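Local coordinates for uncharacterized protein (Clostridium leptum, PDB 4PW1) that is of unknown function but folds as a nine-stranded antiparallel beta sheet surrounded by alpha-helices, at residues Glu38-Glu43 with Leu70-Tyr75; Glu45-Ala50 with Glu66-Ile71; Leu83-Leu88 with Leu97-Leu102. All coordinates share one frame; numbering follows the deposited sequence.

Contact 1: residues Glu38-Glu43 with Leu70-Tyr75; sequences EQELFE and LIKFRY
Q39 and Y75 are joined backbone to backbone, and the tight part of this contact is built around them. As an antiparallel hydrogen-bonded pair they exchange two bonds: Q39 N gives its hydrogen to Y75 O at 2.9 Å, and Y75 N reaches Q39 O at 2.7 Å in a nearly straight bond (174°), although the donor sits well above the carbonyl plane. One step further, L41 N bonds to F73 O at 3.1 Å, and the same oxygen also receives the CA-H of E40. E40 and R74 form the non-hydrogen-bonded pair between these bonds, their CA atoms 4.1 Å apart. At the beginning of 38-43, CB of E38 rests on CB of R74, while its carboxylate turns back to bond the backbone N of T35. A water bridges the two segments here, donating to E38 OE1 and accepting a weak bond from R74 NE; the long, bent arginine suits a place where its stem packs while its NH2 gives a second weak bond, to Y34 OH.

The side chains around this backbone core are looser and more exposed to solvent. On the face of Q39 and Y75, L41 runs beside the tyrosine, with L41 CD2 3.8 Å from Y75 CB. The tyrosine CG lies anti to its own backbone N (chi1 167°), which carries the ring onward past the leucine. On the face of E40 and R74, E40 and K72 lie side by side, the carboxylate touching the lysine CD, but the lysine bends at its end and gives a weak bond to P69 O. F73, by contrast, turns inward onto helix 44-58.

Two consecutive bridges make a short antiparallel ladder at the sheet margin, where 39-40, an outermost strand of the nine-stranded sheet within this chain, pairs with 74-76.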
loop_
_atom_site.group_PDB
_atom_site.type_symbol
_atom_site.label_atom_id
_atom_site.label_comp_id
_atom_site.label_asym_id
_atom_site.label_seq_id
_atom_site.Cartn_x
_atom_site.Cartn_y
_atom_site.Cartn_z
ATOM N N GLU B 38 -4.092 -5.560 -19.769
ATOM C CA GLU B 38 -3.057 -5.068 -20.667
ATOM C C GLU B 38 -2.681 -6.177 -21.679
ATOM O O GLU B 38 -2.794 -7.347 -21.389
ATOM C CB GLU B 38 -1.817 -4.622 -19.888
ATOM C CG GLU B 38 -2.077 -3.430 -18.965
ATOM C CD GLU B 38 -2.702 -3.790 -17.595
ATOM O OE1 GLU B 38 -2.894 -4.995 -17.264
ATOM O OE2 GLU B 38 -2.978 -2.826 -16.847
ATOM N N GLN B 39 -2.233 -5.784 -22.861
ATOM C CA GLN B 39 -2.112 -6.685 -24.000
ATOM C C GLN B 39 -0.661 -6.780 -24.454
ATOM O O GLN B 39 0.035 -5.754 -24.580
ATOM C CB GLN B 39 -2.961 -6.157 -25.167
ATOM C CG GLN B 39 -4.417 -6.036 -24.851
ATOM C CD GLN B 39 -5.117 -7.383 -24.810
ATOM O OE1 GLN B 39 -4.952 -8.212 -25.669
ATOM N NE2 GLN B 39 -5.945 -7.571 -23.797
ATOM N N GLU B 40 -0.186 -8.003 -24.632
ATOM C CA GLU B 40 1.183 -8.220 -25.049
ATOM C C GLU B 40 1.459 -7.474 -26.333
ATOM O O GLU B 40 0.709 -7.606 -27.314
ATOM C CB GLU B 40 1.458 -9.700 -25.361
ATOM C CG GLU B 40 1.664 -10.561 -24.163
ATOM C CD GLU B 40 2.299 -11.907 -24.520
ATOM O OE1 GLU B 40 2.797 -12.106 -25.659
ATOM O OE2 GLU B 40 2.327 -12.754 -23.624
ATOM N N LEU B 41 2.557 -6.758 -26.329
ATOM C CA LEU B 41 2.963 -5.950 -27.457
ATOM C C LEU B 41 4.495 -5.945 -27.456
ATOM O O LEU B 41 5.112 -5.436 -26.504
ATOM C CB LEU B 41 2.468 -4.511 -27.272
ATOM C CG LEU B 41 2.924 -3.459 -28.314
ATOM C CD1 LEU B 41 2.364 -3.782 -29.693
ATOM C CD2 LEU B 41 2.485 -2.061 -27.921
ATOM N N PHE B 42 5.090 -6.435 -28.536
ATOM C CA PHE B 42 6.545 -6.540 -28.692
ATOM C C PHE B 42 7.045 -5.280 -29.368
ATOM O O PHE B 42 6.642 -4.998 -30.462
ATOM C CB PHE B 42 6.951 -7.745 -29.585
ATOM C CG PHE B 42 8.446 -7.821 -29.828
ATOM C CD1 PHE B 42 9.253 -8.385 -28.893
ATOM C CD2 PHE B 42 9.038 -7.297 -30.990
ATOM C CE1 PHE B 42 10.626 -8.456 -29.055
ATOM C CE2 PHE B 42 10.425 -7.372 -31.158
ATOM C CZ PHE B 42 11.215 -7.923 -30.164
ATOM N N GLU B 43 7.956 -4.559 -28.722
ATOM C CA GLU B 43 8.630 -3.417 -29.296
ATOM C C GLU B 43 10.102 -3.589 -28.983
ATOM O O GLU B 43 10.529 -3.552 -27.812
ATOM C CB GLU B 43 8.107 -2.126 -28.645
ATOM C CG GLU B 43 6.654 -1.830 -28.979
ATOM C CD GLU B 43 6.001 -0.855 -27.990
ATOM O OE1 GLU B 43 5.966 -1.128 -26.766
ATOM O OE2 GLU B 43 5.582 0.209 -28.441
ATOM N N LEU B 70 11.842 -14.165 -23.295
ATOM C CA LEU B 70 11.104 -14.111 -22.032
ATOM C C LEU B 70 10.584 -12.709 -21.708
ATOM O O LEU B 70 9.723 -12.536 -20.858
ATOM C CB LEU B 70 11.999 -14.571 -20.885
ATOM C CG LEU B 70 12.614 -15.967 -21.036
ATOM C CD1 LEU B 70 13.506 -16.263 -19.855
ATOM C CD2 LEU B 70 11.514 -17.010 -21.133
ATOM N N ILE B 71 11.133 -11.691 -22.353
ATOM C CA ILE B 71 10.694 -10.324 -22.080
ATOM C C ILE B 71 9.404 -9.994 -22.855
ATOM O O ILE B 71 9.453 -9.518 -23.968
ATOM C CB ILE B 71 11.800 -9.333 -22.438
ATOM C CG1 ILE B 71 13.012 -9.623 -21.536
ATOM C CG2 ILE B 71 11.347 -7.901 -22.236
ATOM C CD1 ILE B 71 14.278 -8.875 -21.956
ATOM N N LYS B 72 8.265 -10.154 -22.196
ATOM C CA LYS B 72 6.963 -9.938 -22.796
ATOM C C LYS B 72 6.179 -8.819 -22.123
ATOM O O LYS B 72 5.365 -9.032 -21.181
ATOM C CB LYS B 72 6.191 -11.247 -22.789
ATOM C CG LYS B 72 6.831 -12.307 -23.686
ATOM C CD LYS B 72 5.883 -13.486 -23.864
ATOM C CE LYS B 72 6.005 -14.448 -22.702
ATOM N NZ LYS B 72 7.263 -15.244 -22.792
ATOM N N PHE B 73 6.439 -7.606 -22.591
ATOM C CA PHE B 73 5.713 -6.440 -22.114
ATOM C C PHE B 73 4.258 -6.471 -22.516
ATOM O O PHE B 73 3.892 -7.022 -23.573
ATOM C CB PHE B 73 6.367 -5.137 -22.571
ATOM C CG PHE B 73 7.550 -4.734 -21.736
ATOM C CD1 PHE B 73 8.817 -5.206 -22.009
ATOM C CD2 PHE B 73 7.376 -3.904 -20.611
ATOM C CE1 PHE B 73 9.905 -4.823 -21.226
ATOM C CE2 PHE B 73 8.447 -3.500 -19.853
ATOM C CZ PHE B 73 9.722 -3.968 -20.157
ATOM N N ARG B 74 3.422 -5.927 -21.622
ATOM C CA ARG B 74 1.990 -5.793 -21.844
ATOM C C ARG B 74 1.636 -4.330 -21.803
ATOM O O ARG B 74 2.077 -3.594 -20.905
ATOM C CB ARG B 74 1.194 -6.587 -20.813
ATOM C CG ARG B 74 1.455 -8.078 -20.909
ATOM C CD ARG B 74 0.394 -8.928 -20.230
ATOM N NE ARG B 74 0.448 -8.764 -18.796
ATOM C CZ ARG B 74 0.913 -9.663 -17.930
ATOM N NH1 ARG B 74 1.369 -10.850 -18.321
ATOM N NH2 ARG B 74 0.901 -9.370 -16.641
ATOM N N TYR B 75 0.900 -3.910 -22.827
ATOM C CA TYR B 75 0.609 -2.523 -23.096
ATOM C C TYR B 75 -0.733 -2.145 -22.538
ATOM O O TYR B 75 -1.735 -2.886 -22.668
ATOM C CB TYR B 75 0.604 -2.306 -24.630
ATOM C CG TYR B 75 0.023 -0.982 -25.000
ATOM C CD1 TYR B 75 0.782 0.174 -24.906
ATOM C CD2 TYR B 75 -1.295 -0.865 -25.379
ATOM C CE1 TYR B 75 0.244 1.416 -25.214
ATOM C CE2 TYR B 75 -1.843 0.364 -25.663
ATOM C CZ TYR B 75 -1.051 1.510 -25.571
ATOM O OH TYR B 75 -1.594 2.713 -25.885
HETATM O O HOH W 1 -2.103 -7.669 -17.986
#

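Contact 2: residues Glu45-Ala50 with Glu66-Ile71; sequences EIVSFA and ELYPLI
V47 sets one methyl squarely on the ring of Y68. Its CG1 stands 3.6 Å from the ring centroid and only 2° off the ring normal, a CH-pi contact in which all six ring carbons lie at almost equal distance from the methyl. CG1 is anti to the backbone N (chi1 176°), which aims this branch at the tyrosine and at CB of I71, while CG2 approaches the CG2 methyl of I71. A beta-branched valine suits the position because its two methyls diverge and can meet two neighbours from one short side chain.

The next residue, S48, points away from 66-71, but its CB still lies 3.4 Å from Y68 OH. The hydroxyl has its polar partner in E44, one turn back on the same helix, so Y68 reaches across to helix 44-58, its ring face against V47 and its OH bonded to the carboxylate of E44. Here Y68 and I71, following the short helix 64-67, pack against helix 44-58, one of the helices flanking the antiparallel sheet.

Further on, A50 faces I71 with a single methyl, A50 CB lying 4.0 Å from I71 CG2. The small alanine lets the branched isoleucine come close to the helix, where I71 CD1 also reaches the backbone oxygen of V47 at 3.9 Å; the isoleucine in turn packs on M86 of strand 80-89.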
loop_
_atom_site.group_PDB
_atom_site.type_symbol
_atom_site.label_atom_id
_atom_site.label_comp_id
_atom_site.label_asym_id
_atom_site.label_seq_id
_atom_site.Cartn_x
_atom_site.Cartn_y
_atom_site.Cartn_z
ATOM N N GLU B 45 12.987 -1.955 -29.148
ATOM C CA GLU B 45 13.773 -1.002 -28.352
ATOM C C GLU B 45 13.474 -1.133 -26.863
ATOM O O GLU B 45 14.353 -0.892 -26.011
ATOM C CB GLU B 45 13.476 0.434 -28.774
ATOM C CG GLU B 45 13.950 0.730 -30.190
ATOM C CD GLU B 45 14.417 2.163 -30.359
ATOM O OE1 GLU B 45 15.652 2.447 -30.231
ATOM O OE2 GLU B 45 13.531 2.996 -30.593
ATOM N N ILE B 46 12.238 -1.493 -26.546
ATOM C CA ILE B 46 11.893 -1.677 -25.148
ATOM C C ILE B 46 12.504 -2.972 -24.644
ATOM O O ILE B 46 13.088 -3.007 -23.548
ATOM C CB ILE B 46 10.377 -1.574 -24.926
ATOM C CG1 ILE B 46 10.021 -0.088 -25.111
ATOM C CG2 ILE B 46 10.041 -2.037 -23.528
ATOM C CD1 ILE B 46 8.565 0.243 -25.098
ATOM N N VAL B 47 12.445 -4.007 -25.471
ATOM C CA VAL B 47 13.050 -5.271 -25.110
ATOM C C VAL B 47 14.561 -5.150 -24.881
ATOM O O VAL B 47 15.069 -5.616 -23.889
ATOM C CB VAL B 47 12.692 -6.366 -26.106
ATOM C CG1 VAL B 47 13.432 -7.665 -25.765
ATOM C CG2 VAL B 47 11.183 -6.601 -26.093
ATOM N N SER B 48 15.266 -4.471 -25.789
ATOM C CA SER B 48 16.679 -4.273 -25.650
ATOM C C SER B 48 17.001 -3.530 -24.370
ATOM O O SER B 48 17.895 -3.925 -23.616
ATOM C CB SER B 48 17.182 -3.474 -26.876
ATOM O OG SER B 48 18.508 -3.184 -26.639
ATOM N N PHE B 49 16.273 -2.446 -24.104
ATOM C CA PHE B 49 16.477 -1.716 -22.898
ATOM C C PHE B 49 16.241 -2.589 -21.633
ATOM O O PHE B 49 16.996 -2.509 -20.645
ATOM C CB PHE B 49 15.570 -0.481 -22.869
ATOM C CG PHE B 49 15.653 0.280 -21.571
ATOM C CD1 PHE B 49 16.653 1.192 -21.354
ATOM C CD2 PHE B 49 14.722 0.061 -20.568
ATOM C CE1 PHE B 49 16.754 1.875 -20.148
ATOM C CE2 PHE B 49 14.819 0.739 -19.355
ATOM C CZ PHE B 49 15.841 1.645 -19.134
ATOM N N ALA B 50 15.193 -3.396 -21.645
ATOM C CA ALA B 50 14.889 -4.260 -20.500
ATOM C C ALA B 50 15.989 -5.348 -20.270
ATOM O O ALA B 50 16.372 -5.623 -19.131
ATOM C CB ALA B 50 13.539 -4.920 -20.696
ATOM N N GLU B 66 19.093 -15.440 -24.483
ATOM C CA GLU B 66 18.293 -16.063 -23.389
ATOM C C GLU B 66 17.132 -15.170 -22.904
ATOM O O GLU B 66 16.054 -15.650 -22.601
ATOM C CB GLU B 66 19.195 -16.395 -22.197
ATOM C CG GLU B 66 20.430 -17.222 -22.536
ATOM C CD GLU B 66 21.481 -17.382 -21.413
ATOM O OE1 GLU B 66 22.080 -16.421 -20.891
ATOM O OE2 GLU B 66 21.753 -18.535 -21.070
ATOM N N LEU B 67 17.334 -13.860 -22.827
ATOM C CA LEU B 67 16.282 -12.976 -22.281
ATOM C C LEU B 67 15.176 -12.609 -23.279
ATOM O O LEU B 67 14.029 -12.484 -22.885
ATOM C CB LEU B 67 16.891 -11.681 -21.753
ATOM C CG LEU B 67 17.830 -11.911 -20.563
ATOM C CD1 LEU B 67 18.440 -10.584 -20.160
ATOM C CD2 LEU B 67 17.065 -12.578 -19.397
ATOM N N TYR B 68 15.530 -12.382 -24.552
ATOM C CA TYR B 68 14.550 -11.852 -25.534
ATOM C C TYR B 68 13.264 -12.659 -25.593
ATOM O O TYR B 68 12.200 -12.097 -25.477
ATOM C CB TYR B 68 15.180 -11.732 -26.937
ATOM C CG TYR B 68 15.734 -10.354 -27.228
ATOM C CD1 TYR B 68 16.622 -9.735 -26.350
ATOM C CD2 TYR B 68 15.380 -9.689 -28.382
ATOM C CE1 TYR B 68 17.137 -8.487 -26.591
ATOM C CE2 TYR B 68 15.905 -8.444 -28.667
ATOM C CZ TYR B 68 16.785 -7.851 -27.788
ATOM O OH TYR B 68 17.258 -6.618 -28.052
ATOM N N PRO B 69 13.360 -13.993 -25.652
ATOM C CA PRO B 69 12.130 -14.753 -25.659
ATOM C C PRO B 69 11.276 -14.630 -24.403
ATOM O O PRO B 69 10.106 -14.952 -24.452
ATOM C CB PRO B 69 12.601 -16.209 -25.800
ATOM C CG PRO B 69 13.988 -16.126 -26.379
ATOM C CD PRO B 69 14.555 -14.857 -25.817
ATOM N N LEU B 70 11.842 -14.165 -23.295
ATOM C CA LEU B 70 11.104 -14.111 -22.032
ATOM C C LEU B 70 10.584 -12.709 -21.708
ATOM O O LEU B 70 9.723 -12.536 -20.858
ATOM C CB LEU B 70 11.999 -14.571 -20.885
ATOM C CG LEU B 70 12.614 -15.967 -21.036
ATOM C CD1 LEU B 70 13.506 -16.263 -19.855
ATOM C CD2 LEU B 70 11.514 -17.010 -21.133
ATOM N N ILE B 71 11.133 -11.691 -22.353
ATOM C CA ILE B 71 10.694 -10.324 -22.080
ATOM C C ILE B 71 9.404 -9.994 -22.855
ATOM O O ILE B 71 9.453 -9.518 -23.968
ATOM C CB ILE B 71 11.800 -9.333 -22.438
ATOM C CG1 ILE B 71 13.012 -9.623 -21.536
ATOM C CG2 ILE B 71 11.347 -7.901 -22.236
ATOM C CD1 ILE B 71 14.278 -8.875 -21.956
#

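Contact 3: residues Leu83-Leu88 with Leu97-Leu102; sequences LKDMAL and LVNMAL
D85 and N99 grip each other through two hydrogen bonds. The backbone N of D85 gives its hydrogen to N99 OD1 at 2.8 Å, coming from above the plane of the amide carbonyl, and N99 ND2 returns a bond to D85 OD1 at 2.9 Å. In the second bond the carboxylate oxygen lies within the asparagine amide plane, whereas ND2 meets it on the anti side. The two flat groups stand almost at right angles, 84° apart. Asparagine fits because its amide both accepts and donates, and the backbone N it satisfies belongs to a residue displaced from the regular ladder. K84 adds a weak salt bridge to the other carboxylate oxygen of D85.

Backbone bonds tie the regular parts on either side. L83 and M100 exchange N-H to O bonds, the first with L83 N 2.8 Å from M100 O, and M86 and V98 do the same, with V98 N 2.8 Å from M86 O. Between these two hydrogen-bonded pairs the register slips by one residue. D85, with positive phi and psi (47°, 53°), provides the extra residue.

Apolar packing fills the sheet face that carries L83, M86, V98 and M100. The selenomethionine M86 lies alongside V98, its CE 3.9 Å from V98 CB; with CG anti to the backbone N and a bend only at chi3, the flexible chain reaches the valine's branching carbon with its terminal methyl. L88 CD1 meets V98 CG2 at 3.9 Å. Helix 44-58 lies against this face, touching M86, L88 and M100. On the opposite face L97 packs beside A87 and the D85 carboxylate.

Together the strands make a beta hairpin interrupted by a beta bulge, part of the antiparallel sheet that helices surround.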
loop_
_atom_site.group_PDB
_atom_site.type_symbol
_atom_site.label_atom_id
_atom_site.label_comp_id
_atom_site.label_asym_id
_atom_site.label_seq_id
_atom_site.Cartn_x
_atom_site.Cartn_y
_atom_site.Cartn_z
ATOM N N LEU B 83 6.075 -5.184 -17.483
ATOM C CA LEU B 83 6.629 -6.547 -17.446
ATOM C C LEU B 83 6.436 -7.079 -16.056
ATOM O O LEU B 83 7.095 -6.621 -15.104
ATOM C CB LEU B 83 8.101 -6.469 -17.762
ATOM C CG LEU B 83 8.811 -7.805 -17.784
ATOM C CD1 LEU B 83 8.376 -8.594 -18.998
ATOM C CD2 LEU B 83 10.315 -7.568 -17.815
ATOM N N LYS B 84 5.512 -8.010 -15.913
ATOM C CA LYS B 84 5.089 -8.502 -14.613
ATOM C C LYS B 84 5.625 -9.893 -14.338
ATOM O O LYS B 84 5.340 -10.829 -15.059
ATOM C CB LYS B 84 3.576 -8.561 -14.511
ATOM C CG LYS B 84 3.059 -8.758 -13.071
ATOM C CD LYS B 84 1.561 -9.034 -13.129
ATOM C CE LYS B 84 0.867 -8.820 -11.808
ATOM N NZ LYS B 84 1.399 -9.729 -10.794
ATOM N N ASP B 85 6.361 -10.014 -13.232
ATOM C CA ASP B 85 6.844 -11.291 -12.722
ATOM C C ASP B 85 7.484 -12.168 -13.791
ATOM O O ASP B 85 7.179 -13.341 -13.904
ATOM C CB ASP B 85 5.723 -12.024 -11.975
ATOM C CG ASP B 85 5.336 -11.341 -10.684
ATOM O OD1 ASP B 85 6.166 -10.623 -10.064
ATOM O OD2 ASP B 85 4.162 -11.547 -10.259
HETATM N N MSE B 86 8.454 -11.625 -14.532
HETATM C CA MSE B 86 9.262 -12.454 -15.393
HETATM C C MSE B 86 10.193 -13.309 -14.530
HETATM O O MSE B 86 10.970 -12.779 -13.711
HETATM C CB MSE B 86 10.068 -11.619 -16.396
HETATM C CG MSE B 86 10.898 -12.491 -17.276
HETATM SE SE MSE B 86 11.897 -11.387 -18.551
HETATM C CE MSE B 86 13.108 -10.401 -17.444
ATOM N N ALA B 87 10.142 -14.629 -14.734
ATOM C CA ALA B 87 10.870 -15.601 -13.932
ATOM C C ALA B 87 12.191 -15.897 -14.580
ATOM O O ALA B 87 12.228 -16.250 -15.742
ATOM C CB ALA B 87 10.066 -16.924 -13.762
ATOM N N LEU B 88 13.291 -15.703 -13.866
ATOM C CA LEU B 88 14.624 -16.057 -14.379
ATOM C C LEU B 88 15.341 -16.953 -13.369
ATOM O O LEU B 88 15.171 -16.780 -12.157
ATOM C CB LEU B 88 15.487 -14.791 -14.559
ATOM C CG LEU B 88 14.990 -13.752 -15.544
ATOM C CD1 LEU B 88 15.956 -12.580 -15.538
ATOM C CD2 LEU B 88 14.900 -14.313 -16.962
ATOM N N LEU B 97 12.344 -12.953 -9.708
ATOM C CA LEU B 97 11.255 -12.315 -10.440
ATOM C C LEU B 97 11.736 -10.916 -10.773
ATOM O O LEU B 97 12.240 -10.191 -9.900
ATOM C CB LEU B 97 9.970 -12.253 -9.596
ATOM C CG LEU B 97 9.262 -13.577 -9.336
ATOM C CD1 LEU B 97 8.026 -13.402 -8.458
ATOM C CD2 LEU B 97 8.894 -14.279 -10.655
ATOM N N VAL B 98 11.605 -10.566 -12.035
ATOM C CA VAL B 98 11.845 -9.232 -12.511
ATOM C C VAL B 98 10.514 -8.563 -12.852
ATOM O O VAL B 98 9.693 -9.134 -13.584
ATOM C CB VAL B 98 12.676 -9.229 -13.775
ATOM C CG1 VAL B 98 12.883 -7.807 -14.300
ATOM C CG2 VAL B 98 13.994 -9.905 -13.528
ATOM N N ASN B 99 10.343 -7.348 -12.356
ATOM C CA ASN B 99 9.210 -6.502 -12.683
ATOM C C ASN B 99 9.724 -5.177 -13.218
ATOM O O ASN B 99 10.688 -4.612 -12.680
ATOM C CB ASN B 99 8.340 -6.272 -11.454
ATOM C CG ASN B 99 7.475 -7.468 -11.160
ATOM O OD1 ASN B 99 6.408 -7.624 -11.743
ATOM N ND2 ASN B 99 8.001 -8.393 -10.383
HETATM N N MSE B 100 9.082 -4.672 -14.271
HETATM C CA MSE B 100 9.433 -3.387 -14.815
HETATM C C MSE B 100 8.258 -2.696 -15.369
HETATM O O MSE B 100 7.278 -3.313 -15.727
HETATM C CB MSE B 100 10.428 -3.486 -16.012
HETATM C CG MSE B 100 11.671 -4.199 -15.612
HETATM SE SE MSE B 100 13.020 -4.209 -17.152
HETATM C CE MSE B 100 12.966 -2.488 -17.541
ATOM N N ALA B 101 8.356 -1.380 -15.455
ATOM C CA ALA B 101 7.318 -0.604 -16.122
ATOM C C ALA B 101 7.900 0.653 -16.712
ATOM O O ALA B 101 8.801 1.268 -16.127
ATOM C CB ALA B 101 6.211 -0.238 -15.177
ATOM N N LEU B 102 7.305 1.055 -17.823
ATOM C CA LEU B 102 7.589 2.326 -18.455
ATOM C C LEU B 102 6.317 3.123 -18.619
ATOM O O LEU B 102 5.258 2.568 -18.934
ATOM C CB LEU B 102 8.219 2.103 -19.844
ATOM C CG LEU B 102 9.644 1.537 -19.777
ATOM C CD1 LEU B 102 9.615 0.028 -19.775
ATOM C CD2 LEU B 102 10.421 2.045 -20.974
#

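All three contacts belong to one end of the fold, with centres 10 to 11 Å apart. Contacts 1 and 2 share L70 and I71, since helix 64-67 is followed in the chain by strand 74-76, as strand 39-40 is by helix 44-58. F73 of contact 1 packs on contact 2, its CE1 3.6 Å from I46 CG2. Contact 3 continues the sheet of contact 1, since strands 74-76 and 80-89 are neighbours, and carries the helix of contact 2 on one face: A50 CB sits 3.7 Å from the selenium of M100. No active site is known; a glycerol, probably from crystallisation, lies about 4 Å from the L88 side chain.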